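Local atomic coordinates of Endonuclease/exonuclease/phosphatase (Beutenbergia cavernae DSM 12333, PDB entry 4RUW), a protein that belongs to the endonuclease/exonuclease/phosphatase family, with a DNase I-like domain that carries a zinc ion and a C-terminal Ig-like domain. Residues Arg57-Asn62 against Arg85-Asp90; Glu77-Ala82 against Leu313-Ala318. All blocks are in the same frame, centred on the assembly; numbering follows the deposited sequence.

Contact 1. Residues Arg57-Asn62 against Arg85-Asp90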
ATOM      1  N   ARG A  57       1.516   7.748 -12.582  1.00 12.17           N
ATOM      2  CA  ARG A  57       1.645   8.334 -11.259  1.00 11.80           C
ATOM      3  C   ARG A  57       0.377   8.040 -10.467  1.00 11.85           C
ATOM      4  O   ARG A  57      -0.731   8.406 -10.879  1.00 12.32           O
ATOM      5  CB  ARG A  57       1.917   9.837 -11.335  1.00 12.97           C
ATOM      6  CG  ARG A  57       1.973  10.501  -9.965  1.00 12.79           C
ATOM      7  CD  ARG A  57       2.445  11.947 -10.034  1.00 13.70           C
ATOM      8  NE  ARG A  57       3.902  11.999 -10.042  1.00 16.22           N
ATOM      9  CZ  ARG A  57       4.630  13.056  -9.692  1.00 15.73           C
ATOM     10  NH1 ARG A  57       4.044  14.189  -9.320  1.00 18.13           N
ATOM     11  NH2 ARG A  57       5.953  12.979  -9.719  1.00 17.58           N
ATOM     12  N   VAL A  58       0.553   7.363  -9.343  1.00 12.05           N
ATOM     13  CA  VAL A  58      -0.547   6.943  -8.488  1.00 12.91           C
ATOM     14  C   VAL A  58      -0.373   7.597  -7.137  1.00 12.52           C
ATOM     15  O   VAL A  58       0.701   7.510  -6.529  1.00 13.77           O
ATOM     16  CB  VAL A  58      -0.544   5.410  -8.291  1.00 14.66           C
ATOM     17  CG1 VAL A  58      -1.643   4.984  -7.313  1.00 15.99           C
ATOM     18  CG2 VAL A  58      -0.702   4.719  -9.624  1.00 16.22           C
HETATM   19  N   MSE A  59      -1.432   8.241  -6.670  1.00 12.16           N
HETATM   20  CA  MSE A  59      -1.415   8.893  -5.378  1.00 11.95           C
HETATM   21  C   MSE A  59      -2.458   8.269  -4.470  1.00 11.42           C
HETATM   22  O   MSE A  59      -3.531   7.874  -4.930  1.00 12.85           O
HETATM   23  CB  MSE A  59      -1.712  10.374  -5.579  1.00 12.64           C
HETATM   24  CG  MSE A  59      -1.792  11.205  -4.297  1.00 13.58           C
HETATM   25 SE   MSE A  59      -2.030  13.098  -4.626  0.65 14.89          SE
HETATM   26  CE  MSE A  59      -1.729  13.719  -2.800  1.00 18.09           C
ATOM     27  N   THR A  60      -2.139   8.162  -3.184  1.00 11.39           N
ATOM     28  CA  THR A  60      -3.145   7.807  -2.191  1.00 11.64           C
ATOM     29  C   THR A  60      -3.115   8.810  -1.044  1.00 10.69           C
ATOM     30  O   THR A  60      -2.042   9.282  -0.655  1.00 12.43           O
ATOM     31  CB  THR A  60      -2.982   6.348  -1.664  1.00 13.03           C
ATOM     32  OG1 THR A  60      -4.119   5.988  -0.868  1.00 14.37           O
ATOM     33  CG2 THR A  60      -1.723   6.182  -0.836  1.00 15.24           C
ATOM     34  N   TRP A  61      -4.283   9.131  -0.499  1.00 11.25           N
ATOM     35  CA  TRP A  61      -4.347  10.126   0.556  1.00 10.86           C
ATOM     36  C   TRP A  61      -5.579   9.952   1.420  1.00 10.61           C
ATOM     37  O   TRP A  61      -6.704   9.965   0.922  1.00 11.57           O
ATOM     38  CB  TRP A  61      -4.384  11.528  -0.058  1.00 11.68           C
ATOM     39  CG  TRP A  61      -4.009  12.659   0.852  1.00 10.93           C
ATOM     40  CD1 TRP A  61      -3.493  12.583   2.122  1.00 11.21           C
ATOM     41  CD2 TRP A  61      -4.112  14.058   0.547  1.00 11.29           C
ATOM     42  NE1 TRP A  61      -3.274  13.854   2.618  1.00 11.75           N
ATOM     43  CE2 TRP A  61      -3.643  14.772   1.666  1.00 11.51           C
ATOM     44  CE3 TRP A  61      -4.555  14.777  -0.570  1.00 11.74           C
ATOM     45  CZ2 TRP A  61      -3.599  16.166   1.698  1.00 12.52           C
ATOM     46  CZ3 TRP A  61      -4.514  16.151  -0.536  1.00 13.05           C
ATOM     47  CH2 TRP A  61      -4.042  16.834   0.592  1.00 12.66           C
ATOM     48  N   ASN A  62      -5.365   9.834   2.725  1.00 10.89           N
ATOM     49  CA  ASN A  62      -6.447   9.922   3.689  1.00 11.24           C
ATOM     50  C   ASN A  62      -6.632  11.407   3.975  1.00 11.09           C
ATOM     51  O   ASN A  62      -5.753  12.041   4.562  1.00 11.51           O
ATOM     52  CB  ASN A  62      -6.075   9.148   4.950  1.00 11.84           C
ATOM     53  CG  ASN A  62      -7.147   9.216   6.024  1.00 11.88           C
ATOM     54  OD1 ASN A  62      -7.871  10.204   6.143  1.00 13.28           O
ATOM     55  ND2 ASN A  62      -7.246   8.156   6.825  1.00 13.44           N
ATOM     56  N   ARG A  85      -3.989  18.710  -7.490  1.00 13.39           N
ATOM     57  CA  ARG A  85      -3.681  19.414  -8.729  1.00 14.41           C
ATOM     58  C   ARG A  85      -2.175  19.581  -8.919  1.00 14.16           C
ATOM     59  O   ARG A  85      -1.651  19.370 -10.012  1.00 15.46           O
ATOM     60  CB  ARG A  85      -4.364  20.786  -8.695  1.00 17.01           C
ATOM     61  CG  ARG A  85      -4.291  21.602  -9.965  1.00 20.13           C
ATOM     62  CD  ARG A  85      -5.072  22.926  -9.802  1.00 20.16           C
ATOM     63  NE  ARG A  85      -6.479  22.700  -9.452  1.00 20.29           N
ATOM     64  CZ  ARG A  85      -7.049  23.070  -8.307  1.00 19.53           C
ATOM     65  NH1 ARG A  85      -6.352  23.719  -7.382  1.00 18.86           N
ATOM     66  NH2 ARG A  85      -8.329  22.794  -8.085  1.00 21.44           N
ATOM     67  N   ALA A  86      -1.481  19.949  -7.849  1.00 13.78           N
ATOM     68  CA  ALA A  86      -0.041  20.174  -7.910  1.00 14.55           C
ATOM     69  C   ALA A  86       0.723  18.878  -8.159  1.00 14.00           C
ATOM     70  O   ALA A  86       1.709  18.867  -8.886  1.00 15.95           O
ATOM     71  CB  ALA A  86       0.443  20.835  -6.635  1.00 15.92           C
ATOM     72  N   GLU A  87       0.264  17.784  -7.555  1.00 12.98           N
ATOM     73  CA  GLU A  87       0.931  16.494  -7.705  1.00 13.72           C
ATOM     74  C   GLU A  87       0.606  15.846  -9.055  1.00 13.15           C
ATOM     75  O   GLU A  87       1.368  15.026  -9.566  1.00 14.38           O
ATOM     76  CB  GLU A  87       0.554  15.561  -6.555  1.00 13.72           C
ATOM     77  CG  GLU A  87       0.992  16.053  -5.172  1.00 14.13           C
ATOM     78  CD  GLU A  87       2.499  15.997  -4.948  1.00 16.02           C
ATOM     79  OE1 GLU A  87       3.242  15.534  -5.847  1.00 16.35           O
ATOM     80  OE2 GLU A  87       2.935  16.400  -3.844  1.00 16.84           O
ATOM     81  N   ALA A  88      -0.530  16.233  -9.631  1.00 13.22           N
ATOM     82  CA  ALA A  88      -0.939  15.789 -10.961  1.00 14.44           C
ATOM     83  C   ALA A  88      -0.855  14.265 -11.185  1.00 13.68           C
ATOM     84  O   ALA A  88      -0.302  13.811 -12.179  1.00 14.75           O
ATOM     85  CB  ALA A  88      -0.143  16.539 -12.024  1.00 16.47           C
ATOM     86  N   PRO A  89      -1.417  13.466 -10.265  1.00 13.14           N
ATOM     87  CA  PRO A  89      -1.391  12.019 -10.503  1.00 12.80           C
ATOM     88  C   PRO A  89      -2.320  11.615 -11.649  1.00 12.36           C
ATOM     89  O   PRO A  89      -3.270  12.325 -11.980  1.00 13.57           O
ATOM     90  CB  PRO A  89      -1.920  11.454  -9.184  1.00 12.93           C
ATOM     91  CG  PRO A  89      -2.836  12.527  -8.673  1.00 13.44           C
ATOM     92  CD  PRO A  89      -2.148  13.810  -9.031  1.00 13.67           C
ATOM     93  N   ASP A  90      -2.047  10.474 -12.259  1.00 12.21           N
ATOM     94  CA  ASP A  90      -2.971   9.908 -13.226  1.00 13.25           C
ATOM     95  C   ASP A  90      -4.231   9.411 -12.533  1.00 12.54           C
ATOM     96  O   ASP A  90      -5.341   9.544 -13.065  1.00 13.70           O
ATOM     97  CB  ASP A  90      -2.300   8.749 -13.953  1.00 13.81           C
ATOM     98  CG  ASP A  90      -1.230   9.211 -14.905  1.00 14.77           C
ATOM     99  OD1 ASP A  90      -1.596   9.761 -15.963  1.00 17.11           O
ATOM    100  OD2 ASP A  90      -0.032   9.037 -14.595  1.00 15.77           O
TER
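R57 reaches E87 and P89 with CG anti to its backbone N (chi1 176°) and a bend at chi3 (-84°), which carries the guanidinium past the proline to the C-terminal end of helix 77-87. There NH1 donates to the backbone O of E87 at 2.8 Å; NH1 lies in the plane of that carbonyl, on a lone pair of the oxygen, and the oxygen lies close to the guanidinium plane. The E87 carboxylate is a different matter: OE1 is 3.8 Å from R57 NH1 but well out of the guanidinium plane, so this long salt bridge is charge attraction without an N-H aimed at it. S312 and H310 take the hydrogen bonds of that carboxylate, and D327 pairs with R57 NE.

At the other end of R57 the backbone itself is held. D90 turns its CG beside its own N, and OD2 accepts from R57 N at 2.8 Å on its anti lone pair, almost straight at 178°. D90 N answers with a more bent bond to R57 O. Between the two polar ends P89 fills the middle: its CB lies 3.8 Å from CB of M59, a selenomethionine, whose extended chain carries SE to CB of E87.

A88, the first residue past the helix, has positive phi, and the chain turns there toward the sheet. Strand 55-62, helix 77-87 and the neighbouring parallel strand 91-98 form a beta-alpha-beta unit of the DNase I-like fold, and this contact fastens its helix-to-strand turn to the first strand.

Contact 2. Residues Glu77-Ala82 against Leu313-Ala318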
ATOM      1  N   GLU A  77     -12.333  21.461   1.135  1.00 13.19           N
ATOM      2  CA  GLU A  77     -12.018  20.723  -0.077  1.00 13.16           C
ATOM      3  C   GLU A  77     -11.023  21.432  -1.020  1.00 12.85           C
ATOM      4  O   GLU A  77     -10.213  20.764  -1.653  1.00 12.74           O
ATOM      5  CB  GLU A  77     -13.288  20.332  -0.832  1.00 14.07           C
ATOM      6  CG  GLU A  77     -14.175  19.330  -0.102  1.00 15.41           C
ATOM      7  CD  GLU A  77     -15.247  19.965   0.754  1.00 17.60           C
ATOM      8  OE1 GLU A  77     -15.174  21.186   0.996  1.00 16.92           O
ATOM      9  OE2 GLU A  77     -16.168  19.235   1.188  1.00 19.40           O
ATOM     10  N   PRO A  78     -11.077  22.776  -1.133  1.00 13.16           N
ATOM     11  CA  PRO A  78     -10.111  23.403  -2.054  1.00 13.74           C
ATOM     12  C   PRO A  78      -8.654  23.160  -1.692  1.00 13.10           C
ATOM     13  O   PRO A  78      -7.806  23.053  -2.563  1.00 13.92           O
ATOM     14  CB  PRO A  78     -10.441  24.897  -1.946  1.00 15.21           C
ATOM     15  CG  PRO A  78     -11.893  24.908  -1.648  1.00 14.54           C
ATOM     16  CD  PRO A  78     -12.112  23.741  -0.714  1.00 13.71           C
ATOM     17  N   ARG A  79      -8.358  23.075  -0.420  1.00 13.55           N
ATOM     18  CA  ARG A  79      -7.012  22.845   0.026  1.00 14.22           C
ATOM     19  C   ARG A  79      -6.550  21.425  -0.388  1.00 13.60           C
ATOM     20  O   ARG A  79      -5.478  21.237  -0.843  1.00 14.39           O
ATOM     21  CB  ARG A  79      -6.994  23.052   1.521  1.00 16.54           C
ATOM     22  CG  ARG A  79      -5.691  23.412   2.057  1.00 19.28           C
ATOM     23  CD  ARG A  79      -5.802  23.867   3.486  1.00 18.23           C
ATOM     24  NE  ARG A  79      -4.488  23.814   4.050  1.00 16.52           N
ATOM     25  CZ  ARG A  79      -4.211  23.964   5.318  1.00 14.88           C
ATOM     26  NH1 ARG A  79      -5.156  24.178   6.197  1.00 15.61           N
ATOM     27  NH2 ARG A  79      -2.991  23.894   5.717  1.00 16.41           N
ATOM     28  N   ILE A  80      -7.430  20.447  -0.251  1.00 12.98           N
ATOM     29  CA  ILE A  80      -7.177  19.088  -0.709  1.00 13.10           C
ATOM     30  C   ILE A  80      -6.986  19.070  -2.231  1.00 12.01           C
ATOM     31  O   ILE A  80      -6.030  18.486  -2.752  1.00 13.19           O
ATOM     32  CB  ILE A  80      -8.348  18.155  -0.302  1.00 13.90           C
ATOM     33  CG1 ILE A  80      -8.498  18.081   1.229  1.00 13.97           C
ATOM     34  CG2 ILE A  80      -8.198  16.766  -0.930  1.00 13.83           C
ATOM     35  CD1 ILE A  80      -7.260  17.634   1.970  1.00 14.66           C
ATOM     36  N   ALA A  81      -7.902  19.707  -2.949  1.00 12.70           N
ATOM     37  CA  ALA A  81      -7.840  19.719  -4.400  1.00 13.22           C
ATOM     38  C   ALA A  81      -6.565  20.370  -4.920  1.00 12.43           C
ATOM     39  O   ALA A  81      -6.005  19.932  -5.913  1.00 13.16           O
ATOM     40  CB  ALA A  81      -9.062  20.406  -4.970  1.00 13.99           C
ATOM     41  N   ALA A  82      -6.113  21.428  -4.254  1.00 12.77           N
ATOM     42  CA  ALA A  82      -4.913  22.132  -4.706  1.00 13.31           C
ATOM     43  C   ALA A  82      -3.679  21.231  -4.615  1.00 13.07           C
ATOM     44  O   ALA A  82      -2.799  21.286  -5.469  1.00 14.20           O
ATOM     45  CB  ALA A  82      -4.704  23.421  -3.920  1.00 14.54           C
ATOM     46  N   LEU A 313       4.380  17.284   0.321  1.00 14.65           N
ATOM     47  CA  LEU A 313       4.647  18.363   1.262  1.00 15.31           C
ATOM     48  C   LEU A 313       4.256  19.720   0.660  1.00 15.87           C
ATOM     49  O   LEU A 313       4.682  20.769   1.141  1.00 18.79           O
ATOM     50  CB  LEU A 313       6.114  18.354   1.701  1.00 16.45           C
ATOM     51  CG  LEU A 313       6.588  17.056   2.367  1.00 17.59           C
ATOM     52  CD1 LEU A 313       8.079  17.124   2.661  1.00 19.45           C
ATOM     53  CD2 LEU A 313       5.821  16.778   3.645  1.00 17.57           C
ATOM     54  N   VAL A 314       3.428  19.689  -0.379  1.00 16.61           N
ATOM     55  CA  VAL A 314       2.870  20.911  -0.966  1.00 17.75           C
ATOM     56  C   VAL A 314       2.123  21.737   0.095  1.00 17.54           C
ATOM     57  O   VAL A 314       2.272  22.960   0.176  1.00 18.54           O
ATOM     58  CB  VAL A 314       1.926  20.565  -2.156  1.00 18.70           C
ATOM     59  CG1 VAL A 314       1.280  21.814  -2.723  1.00 20.43           C
ATOM     60  CG2 VAL A 314       2.693  19.825  -3.243  1.00 20.59           C
ATOM     61  N   ASP A 315       1.326  21.060   0.911  1.00 15.40           N
ATOM     62  CA  ASP A 315       0.551  21.706   1.967  1.00 15.19           C
ATOM     63  C   ASP A 315       0.349  20.640   3.026  1.00 14.49           C
ATOM     64  O   ASP A 315      -0.730  20.051   3.145  1.00 15.21           O
ATOM     65  CB  ASP A 315      -0.799  22.166   1.417  1.00 16.02           C
ATOM     66  CG  ASP A 315      -1.512  23.156   2.322  1.00 16.55           C
ATOM     67  OD1 ASP A 315      -1.006  23.485   3.415  1.00 16.97           O
ATOM     68  OD2 ASP A 315      -2.594  23.615   1.910  1.00 16.19           O
ATOM     69  N   ARG A 316       1.414  20.353   3.769  1.00 14.27           N
ATOM     70  CA  ARG A 316       1.430  19.176   4.626  1.00 14.99           C
ATOM     71  C   ARG A 316       0.344  19.184   5.703  1.00 14.06           C
ATOM     72  O   ARG A 316      -0.120  18.123   6.116  1.00 14.91           O
ATOM     73  CB  ARG A 316       2.814  18.962   5.245  1.00 15.91           C
ATOM     74  CG  ARG A 316       3.151  19.915   6.375  1.00 17.64           C
ATOM     75  CD  ARG A 316       4.628  19.836   6.742  1.00 19.18           C
ATOM     76  NE  ARG A 316       5.458  20.347   5.654  1.00 20.53           N
ATOM     77  CZ  ARG A 316       6.778  20.210   5.588  1.00 21.71           C
ATOM     78  NH1 ARG A 316       7.428  19.557   6.541  1.00 23.25           N
ATOM     79  NH2 ARG A 316       7.446  20.716   4.562  1.00 23.06           N
ATOM     80  N   PHE A 317      -0.077  20.368   6.143  1.00 13.66           N
ATOM     81  CA  PHE A 317      -1.068  20.447   7.212  1.00 14.32           C
ATOM     82  C   PHE A 317      -2.510  20.440   6.722  1.00 14.00           C
ATOM     83  O   PHE A 317      -3.428  20.673   7.499  1.00 15.31           O
ATOM     84  CB  PHE A 317      -0.775  21.619   8.154  1.00 15.95           C
ATOM     85  CG  PHE A 317       0.541  21.478   8.862  1.00 16.93           C
ATOM     86  CD1 PHE A 317       0.756  20.409   9.720  1.00 18.92           C
ATOM     87  CD2 PHE A 317       1.568  22.383   8.660  1.00 19.11           C
ATOM     88  CE1 PHE A 317       1.962  20.250  10.366  1.00 20.77           C
ATOM     89  CE2 PHE A 317       2.781  22.226   9.309  1.00 21.52           C
ATOM     90  CZ  PHE A 317       2.975  21.155  10.156  1.00 21.22           C
ATOM     91  N   ALA A 318      -2.707  20.132   5.443  1.00 13.64           N
ATOM     92  CA  ALA A 318      -4.053  20.050   4.885  1.00 13.96           C
ATOM     93  C   ALA A 318      -4.845  18.850   5.425  1.00 13.74           C
ATOM     94  O   ALA A 318      -6.080  18.861   5.406  1.00 14.30           O
ATOM     95  CB  ALA A 318      -3.997  19.999   3.374  1.00 14.86           C
TER
HETATM   96  O   HOH W   1      -3.445  23.234  -0.615  1.00 15.45           O
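R79 and D315 form the tight half of this contact, a side-on salt bridge in which the arginine uses NE and NH2, one for each carboxylate oxygen. NE meets OD2 at 2.9 Å and NH2 meets OD1 at 3.1 Å, both bonds nearly straight. Each oxygen sits close to the guanidinium plane, yet the donors stand well out of the carboxylate plane, because the two flat groups are turned 32° apart. The arginine gets there with its CG anti to the backbone N (chi1 -156°) and its chain extended as far as NE, which lays CG 3.1 Å from D315 OD2. The chain of A318 covers one guanidinium face, its CA 3.8 Å above the plane and toward the rim, while the methyl CB packs by CG and NE. NH1 is taken by D70, so two acidic residues hold different nitrogens of the guanidinium and fix its rotation.

The loop 313-318 follows strand 304-311, the edge strand of one of the two central sheets in this DNase I-like domain, and here it is pinned to the first turns of helix 77-87. A318 N donates to D315 O within the loop, and the A318 CB points toward the helix.

Around the salt bridge the packing thins. I80 sends only CD1 across, 3.8 Å from A318 O, and its CB points away from the loop. On the side toward A82 a water steps in, donating to R79 O and, at 2.7 Å, to D315 OD2, so that this oxygen serves both the water and NE. F317, solvent-exposed, brings its CB to 4.0 Å from R79 NH2, whereas its ring leads away from the helix, and CG of R316 lies over the centre of one face of the ring.

In the fold
From the N terminus, strand 55-62 comes first, and the chain then runs through a loop into helix 77-87. Contact 1 closes this short excursion, 22 residues between its segments, just before strand 91-98. Contact 2 starts on the same helix, near its N-terminal end, and closes a far longer loop of 230 residues, returning after strand 304-311. Its first segment falls between the two of contact 1, so the contacts cross rather than nest. They also touch: V314 packs against A86 and E87, and W61 against I80 and A318. Together they hold the helix to the first strand and to the loop leading into strand 324-330, that strand's sheet neighbour.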